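Local atomic coordinates of xyloglucanase (Paenibacillus pabuli, PDB entry 2JEP), a protein that probably hydrolyses the beta-1,4-linked glucan backbone of xyloglucan, a plant cell-wall polysaccharide, as a glycoside hydrolase of family 5. Residues D208-T213 and R220-P225; T241-N246 and K257-S262. One frame throughout, in Å; residues are numbered along the deposited sequence. Where two conformers were deposited one is given.

How the interactions relate
Helix 193-211 ends within 208-213, and a short loop turns the chain back into strand 222-225; interaction 1 closes this turn by laying the last helical residues against the start of the strand. The chain then passes through helix 231-235 and an irregular stretch, whose residues 241-246 interaction 2 sets against the beginning of strand 259-265, closing a second loop. The two contacts follow one another in series, neither nesting nor crossing. They meet at neighbouring parallel strands of the eight-stranded barrel, where Leu222 O lies 2.8 Å from Met260 N, and again where Arg211 of interaction 1 forms a salt bridge with Asp245 of interaction 2.

Interaction 1 (D208-T213 and R220-P225); sequences DTVRQT and RWLLVP
Arg220 offers its backbone carbonyl to the guanidinium group of Arg211, which reaches across from the end of helix 193-211. Arg211 NH1 donates to Arg220 O at 2.8 Å with an N-H...O angle of 161°; the oxygen lies in the guanidinium plane and accepts the bond on a lone pair. Arg211 NH2 adds a weak bond to Arg220 O at 3.2 Å. The side chain of Arg220 is held elsewhere, its NH2 on Tyr171 O.

This contact spans the alpha-to-beta return of a TIM barrel, the fold of family 5 glycoside hydrolases, with helix 193-211 packed outside strand 222-225. The Arg211 chain bends at chi2 (-47°), which carries its flat end across to the strand; Asp245 of the loop 241-246 gives NH2 a salt bridge, and Asn217 O, in the link between helix and strand, accepts from NH1. Replacing Arg211 with a leucine would probably leave the Arg220 carbonyl without its guanidinium donors and the carboxylate of Asp245 without its charged mate.

Leu222, the first residue of the strand, points at the helix and touches it with both methyls. Leu222 CD1 sits over the centre of one guanidinium face, 3.4 Å from Arg211 CZ. Leu222 CD2 meets Val210 CG1 tip to tip at 3.9 Å, and Phe177 of the adjacent strand touches both Val210 and Leu222.

Interaction 2 (T241-N246 and K257-S262); sequences TLPTDN and KRIMIS. With EDO (1,2-ethanediol), chain D.
A water bridges Asp245 and Arg258, although no direct hydrogen bond joins 241-246 to 257-262. It donates to Asp245 OD2 at 2.7 Å and accepts from the backbone N of Arg258 at 2.9 Å. OD2 also forms a salt bridge with Arg211 at the end of helix 193-211, which would probably favour the charged carboxylate. With CG anti to the backbone N (chi1 -162°), the carboxylate of Asp245 slides past Ile259 in the opposite direction, Asp245 OD2 passing 4.0 Å from Ile259 CG1.

The rest of the contact is apolar, and it lays an irregular loop over the outer side of a barrel strand: 259-265 is the sixth of eight parallel strands in the TIM barrel, and Ile259 and Ile261 point outward from it to the loop. Pro243 places its ring carbon CG 3.6 Å from Ile259 CD1, the two side chains crossing at a slant, while Val207 of helix 193-211 touches the proline. Farther along the strand, Leu242 and Ile261 cross at about a right angle, with Leu242 CD2 3.6 Å from Ile261 CD1; Phe312 of helix 298-313 packs against both.

The long side chain of Arg258 leads away from the loop. Arg258 NH1 returns to Lys257 O at 2.9 Å, approaching from above the carbonyl plane, and Arg258 NH2 donates at 3.1 Å to O2 of a 1,2-ethanediol probably taken up from the crystallisation liquor.

Interaction 1 (D208-T213 and R220-P225)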
# COMPACT_ATOMS: atom_id res chain seq x y z
N ASP A 208 10.53 8.58 -14.06
CA ASP A 208 11.58 9.37 -14.68
C ASP A 208 12.01 10.53 -13.80
O ASP A 208 13.19 10.89 -13.76
CB ASP A 208 11.13 9.91 -16.02
CG ASP A 208 10.87 8.82 -17.07
OD1 ASP A 208 11.43 7.72 -16.98
OD2 ASP A 208 10.12 9.09 -18.02
N THR A 209 11.07 11.14 -13.10
CA THR A 209 11.41 12.24 -12.21
C THR A 209 12.29 11.76 -11.07
O THR A 209 13.30 12.38 -10.74
CB THR A 209 10.11 12.90 -11.66
OG1 THR A 209 9.36 13.46 -12.74
CG2 THR A 209 10.41 13.98 -10.65
N VAL A 210 11.89 10.66 -10.43
CA VAL A 210 12.69 10.14 -9.32
C VAL A 210 14.10 9.80 -9.78
O VAL A 210 15.08 10.11 -9.08
CB VAL A 210 12.00 8.92 -8.68
CG1 VAL A 210 12.96 8.16 -7.76
CG2 VAL A 210 10.74 9.38 -7.95
N ARG A 211 14.23 9.14 -10.93
CA ARG A 211 15.55 8.70 -11.36
C ARG A 211 16.49 9.89 -11.57
O ARG A 211 17.69 9.75 -11.38
CB ARG A 211 15.47 7.92 -12.67
CG ARG A 211 14.75 6.59 -12.62
CD ARG A 211 15.14 5.71 -11.48
NE ARG A 211 14.52 4.41 -11.56
CZ ARG A 211 14.48 3.56 -10.55
NH1 ARG A 211 14.95 3.92 -9.36
NH2 ARG A 211 13.93 2.38 -10.73
N GLN A 212 15.95 11.02 -11.99
CA GLN A 212 16.80 12.17 -12.33
C GLN A 212 17.15 13.05 -11.13
O GLN A 212 17.85 14.06 -11.28
CB GLN A 212 16.15 12.98 -13.44
CG GLN A 212 16.07 12.20 -14.73
CD GLN A 212 15.34 12.97 -15.78
OE1 GLN A 212 14.14 12.79 -15.98
NE2 GLN A 212 16.05 13.89 -16.44
N THR A 213 16.66 12.69 -9.95
CA THR A 213 17.18 13.29 -8.76
C THR A 213 18.45 12.55 -8.40
O THR A 213 18.82 11.53 -9.01
CB THR A 213 16.18 13.29 -7.60
OG1 THR A 213 15.87 11.93 -7.22
CG2 THR A 213 14.90 14.03 -8.00
N ARG A 220 16.98 2.82 -6.78
CA ARG A 220 16.11 2.18 -5.80
C ARG A 220 14.89 1.53 -6.45
O ARG A 220 14.53 1.82 -7.59
CB ARG A 220 15.71 3.14 -4.70
CG ARG A 220 14.59 4.07 -5.04
CD ARG A 220 14.11 4.90 -3.83
NE ARG A 220 15.13 5.84 -3.39
CZ ARG A 220 16.00 5.64 -2.41
NH1 ARG A 220 15.99 4.56 -1.65
NH2 ARG A 220 16.94 6.55 -2.20
N TRP A 221 14.22 0.66 -5.69
CA TRP A 221 12.97 0.08 -6.14
C TRP A 221 11.84 1.10 -6.06
O TRP A 221 11.70 1.84 -5.08
CB TRP A 221 12.63 -1.13 -5.28
CG TRP A 221 13.55 -2.27 -5.49
CD1 TRP A 221 14.70 -2.56 -4.80
CD2 TRP A 221 13.41 -3.29 -6.47
NE1 TRP A 221 15.28 -3.69 -5.31
CE2 TRP A 221 14.51 -4.16 -6.34
CE3 TRP A 221 12.48 -3.53 -7.48
CZ2 TRP A 221 14.67 -5.29 -7.16
CZ3 TRP A 221 12.66 -4.65 -8.29
CH2 TRP A 221 13.75 -5.50 -8.12
N LEU A 222 11.01 1.09 -7.11
CA LEU A 222 9.85 1.97 -7.22
C LEU A 222 8.61 1.12 -7.45
O LEU A 222 8.61 0.26 -8.32
CB LEU A 222 10.04 2.91 -8.40
CG LEU A 222 11.31 3.77 -8.40
CD1 LEU A 222 11.36 4.64 -9.65
CD2 LEU A 222 11.41 4.61 -7.15
N LEU A 223 7.57 1.37 -6.66
CA LEU A 223 6.34 0.59 -6.65
C LEU A 223 5.23 1.40 -7.33
O LEU A 223 5.02 2.55 -6.97
CB LEU A 223 5.96 0.28 -5.20
CG LEU A 223 4.66 -0.46 -4.90
CD1 LEU A 223 4.70 -1.85 -5.53
CD2 LEU A 223 4.40 -0.56 -3.42
N VAL A 224 4.56 0.78 -8.31
CA VAL A 224 3.51 1.44 -9.07
C VAL A 224 2.27 0.55 -9.12
O VAL A 224 2.38 -0.67 -9.28
CB VAL A 224 3.95 1.82 -10.51
CG1 VAL A 224 5.14 2.76 -10.44
CG2 VAL A 224 4.27 0.60 -11.38
N PRO A 225 1.07 1.15 -8.99
CA PRO A 225 -0.14 0.41 -9.17
C PRO A 225 -0.76 0.57 -10.55
O PRO A 225 -0.41 1.47 -11.29
CB PRO A 225 -1.06 1.07 -8.15
CG PRO A 225 -0.69 2.53 -8.28
CD PRO A 225 0.80 2.54 -8.58

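Interaction 2 (T241-N246 and K257-S262)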
# COMPACT_ATOMS: atom_id res chain seq x y z
N THR A 241 -0.19 -0.15 -18.63
CA THR A 241 1.10 -0.31 -19.27
C THR A 241 2.22 -0.22 -18.26
O THR A 241 2.12 0.51 -17.27
CB THR A 241 1.34 0.67 -20.43
OG1 THR A 241 1.33 2.01 -19.92
CG2 THR A 241 0.28 0.50 -21.53
N LEU A 242 3.29 -0.97 -18.50
CA LEU A 242 4.47 -0.91 -17.65
C LEU A 242 5.31 0.30 -18.04
O LEU A 242 5.54 0.55 -19.22
CB LEU A 242 5.29 -2.20 -17.78
CG LEU A 242 4.62 -3.42 -17.13
CD1 LEU A 242 5.18 -4.70 -17.75
CD2 LEU A 242 4.76 -3.39 -15.60
N PRO A 243 5.79 1.06 -17.05
CA PRO A 243 6.61 2.20 -17.41
C PRO A 243 7.96 1.80 -17.98
O PRO A 243 8.48 0.74 -17.63
CB PRO A 243 6.81 2.92 -16.08
CG PRO A 243 6.57 1.93 -15.06
CD PRO A 243 5.62 0.94 -15.60
N THR A 244 8.54 2.64 -18.83
CA THR A 244 9.94 2.50 -19.17
C THR A 244 10.77 3.06 -18.01
O THR A 244 10.25 3.78 -17.16
CB THR A 244 10.28 3.27 -20.47
OG1 THR A 244 9.98 4.66 -20.32
CG2 THR A 244 9.50 2.71 -21.67
N ASP A 245 12.06 2.77 -17.98
CA ASP A 245 12.91 3.26 -16.89
C ASP A 245 14.28 3.61 -17.44
O ASP A 245 15.31 3.17 -16.94
CB ASP A 245 12.96 2.19 -15.79
CG ASP A 245 13.44 2.73 -14.44
OD1 ASP A 245 13.68 3.94 -14.29
OD2 ASP A 245 13.55 1.90 -13.51
N ASN A 246 14.28 4.45 -18.47
CA ASN A 246 15.51 4.71 -19.23
C ASN A 246 16.48 5.66 -18.53
O ASN A 246 17.64 5.76 -18.95
CB ASN A 246 15.17 5.23 -20.62
CG ASN A 246 14.45 4.22 -21.46
OD1 ASN A 246 13.44 4.55 -22.13
ND2 ASN A 246 14.94 3.00 -21.45
N LYS A 257 14.58 -5.60 -13.55
CA LYS A 257 13.71 -4.46 -13.27
C LYS A 257 14.06 -3.85 -11.93
O LYS A 257 14.57 -4.54 -11.04
CB LYS A 257 12.24 -4.91 -13.22
CG LYS A 257 11.80 -5.86 -14.32
CD LYS A 257 11.96 -5.25 -15.69
CE LYS A 257 11.43 -6.17 -16.78
NZ LYS A 257 12.31 -7.35 -17.02
N ARG A 258 13.78 -2.55 -11.78
CA ARG A 258 13.75 -1.95 -10.44
C ARG A 258 12.40 -1.27 -10.23
O ARG A 258 12.28 -0.21 -9.58
CB ARG A 258 14.91 -0.96 -10.20
CG ARG A 258 16.25 -1.68 -9.96
CD ARG A 258 16.25 -2.45 -8.65
NE ARG A 258 17.54 -3.08 -8.37
CZ ARG A 258 17.94 -4.23 -8.92
NH1 ARG A 258 17.17 -4.94 -9.74
NH2 ARG A 258 19.15 -4.68 -8.64
N ILE A 259 11.37 -1.92 -10.79
CA ILE A 259 9.99 -1.51 -10.60
C ILE A 259 9.21 -2.70 -10.06
O ILE A 259 9.43 -3.83 -10.47
CB ILE A 259 9.36 -0.97 -11.90
CG1 ILE A 259 10.10 0.30 -12.33
CG2 ILE A 259 7.86 -0.69 -11.72
CD1 ILE A 259 9.73 0.76 -13.69
N MET A 260 8.35 -2.42 -9.09
CA MET A 260 7.46 -3.41 -8.48
C MET A 260 6.02 -2.98 -8.77
O MET A 260 5.77 -1.79 -8.98
CB MET A 260 7.60 -3.42 -6.95
CG MET A 260 8.99 -3.49 -6.42
SD MET A 260 9.00 -3.32 -4.63
CE MET A 260 10.56 -4.14 -4.20
N ILE A 261 5.09 -3.94 -8.73
CA ILE A 261 3.68 -3.67 -9.04
C ILE A 261 2.83 -3.85 -7.79
O ILE A 261 2.95 -4.83 -7.07
CB ILE A 261 3.16 -4.61 -10.14
CG1 ILE A 261 4.08 -4.62 -11.37
CG2 ILE A 261 1.75 -4.23 -10.57
CD1 ILE A 261 4.31 -3.24 -12.01
N SER A 262 1.98 -2.85 -7.54
CA SER A 262 1.09 -2.83 -6.37
C SER A 262 -0.30 -3.32 -6.70
O SER A 262 -0.81 -2.97 -7.74
CB SER A 262 0.97 -1.40 -5.90
OG SER A 262 -0.06 -1.23 -4.96
C1 EDO D . 22.13 -2.06 -8.44
O1 EDO D . 21.73 -0.83 -7.82
C2 EDO D . 22.53 -3.04 -7.33
O2 EDO D . 21.36 -3.62 -6.72
O HOH W 1 13.48 -0.72 -13.95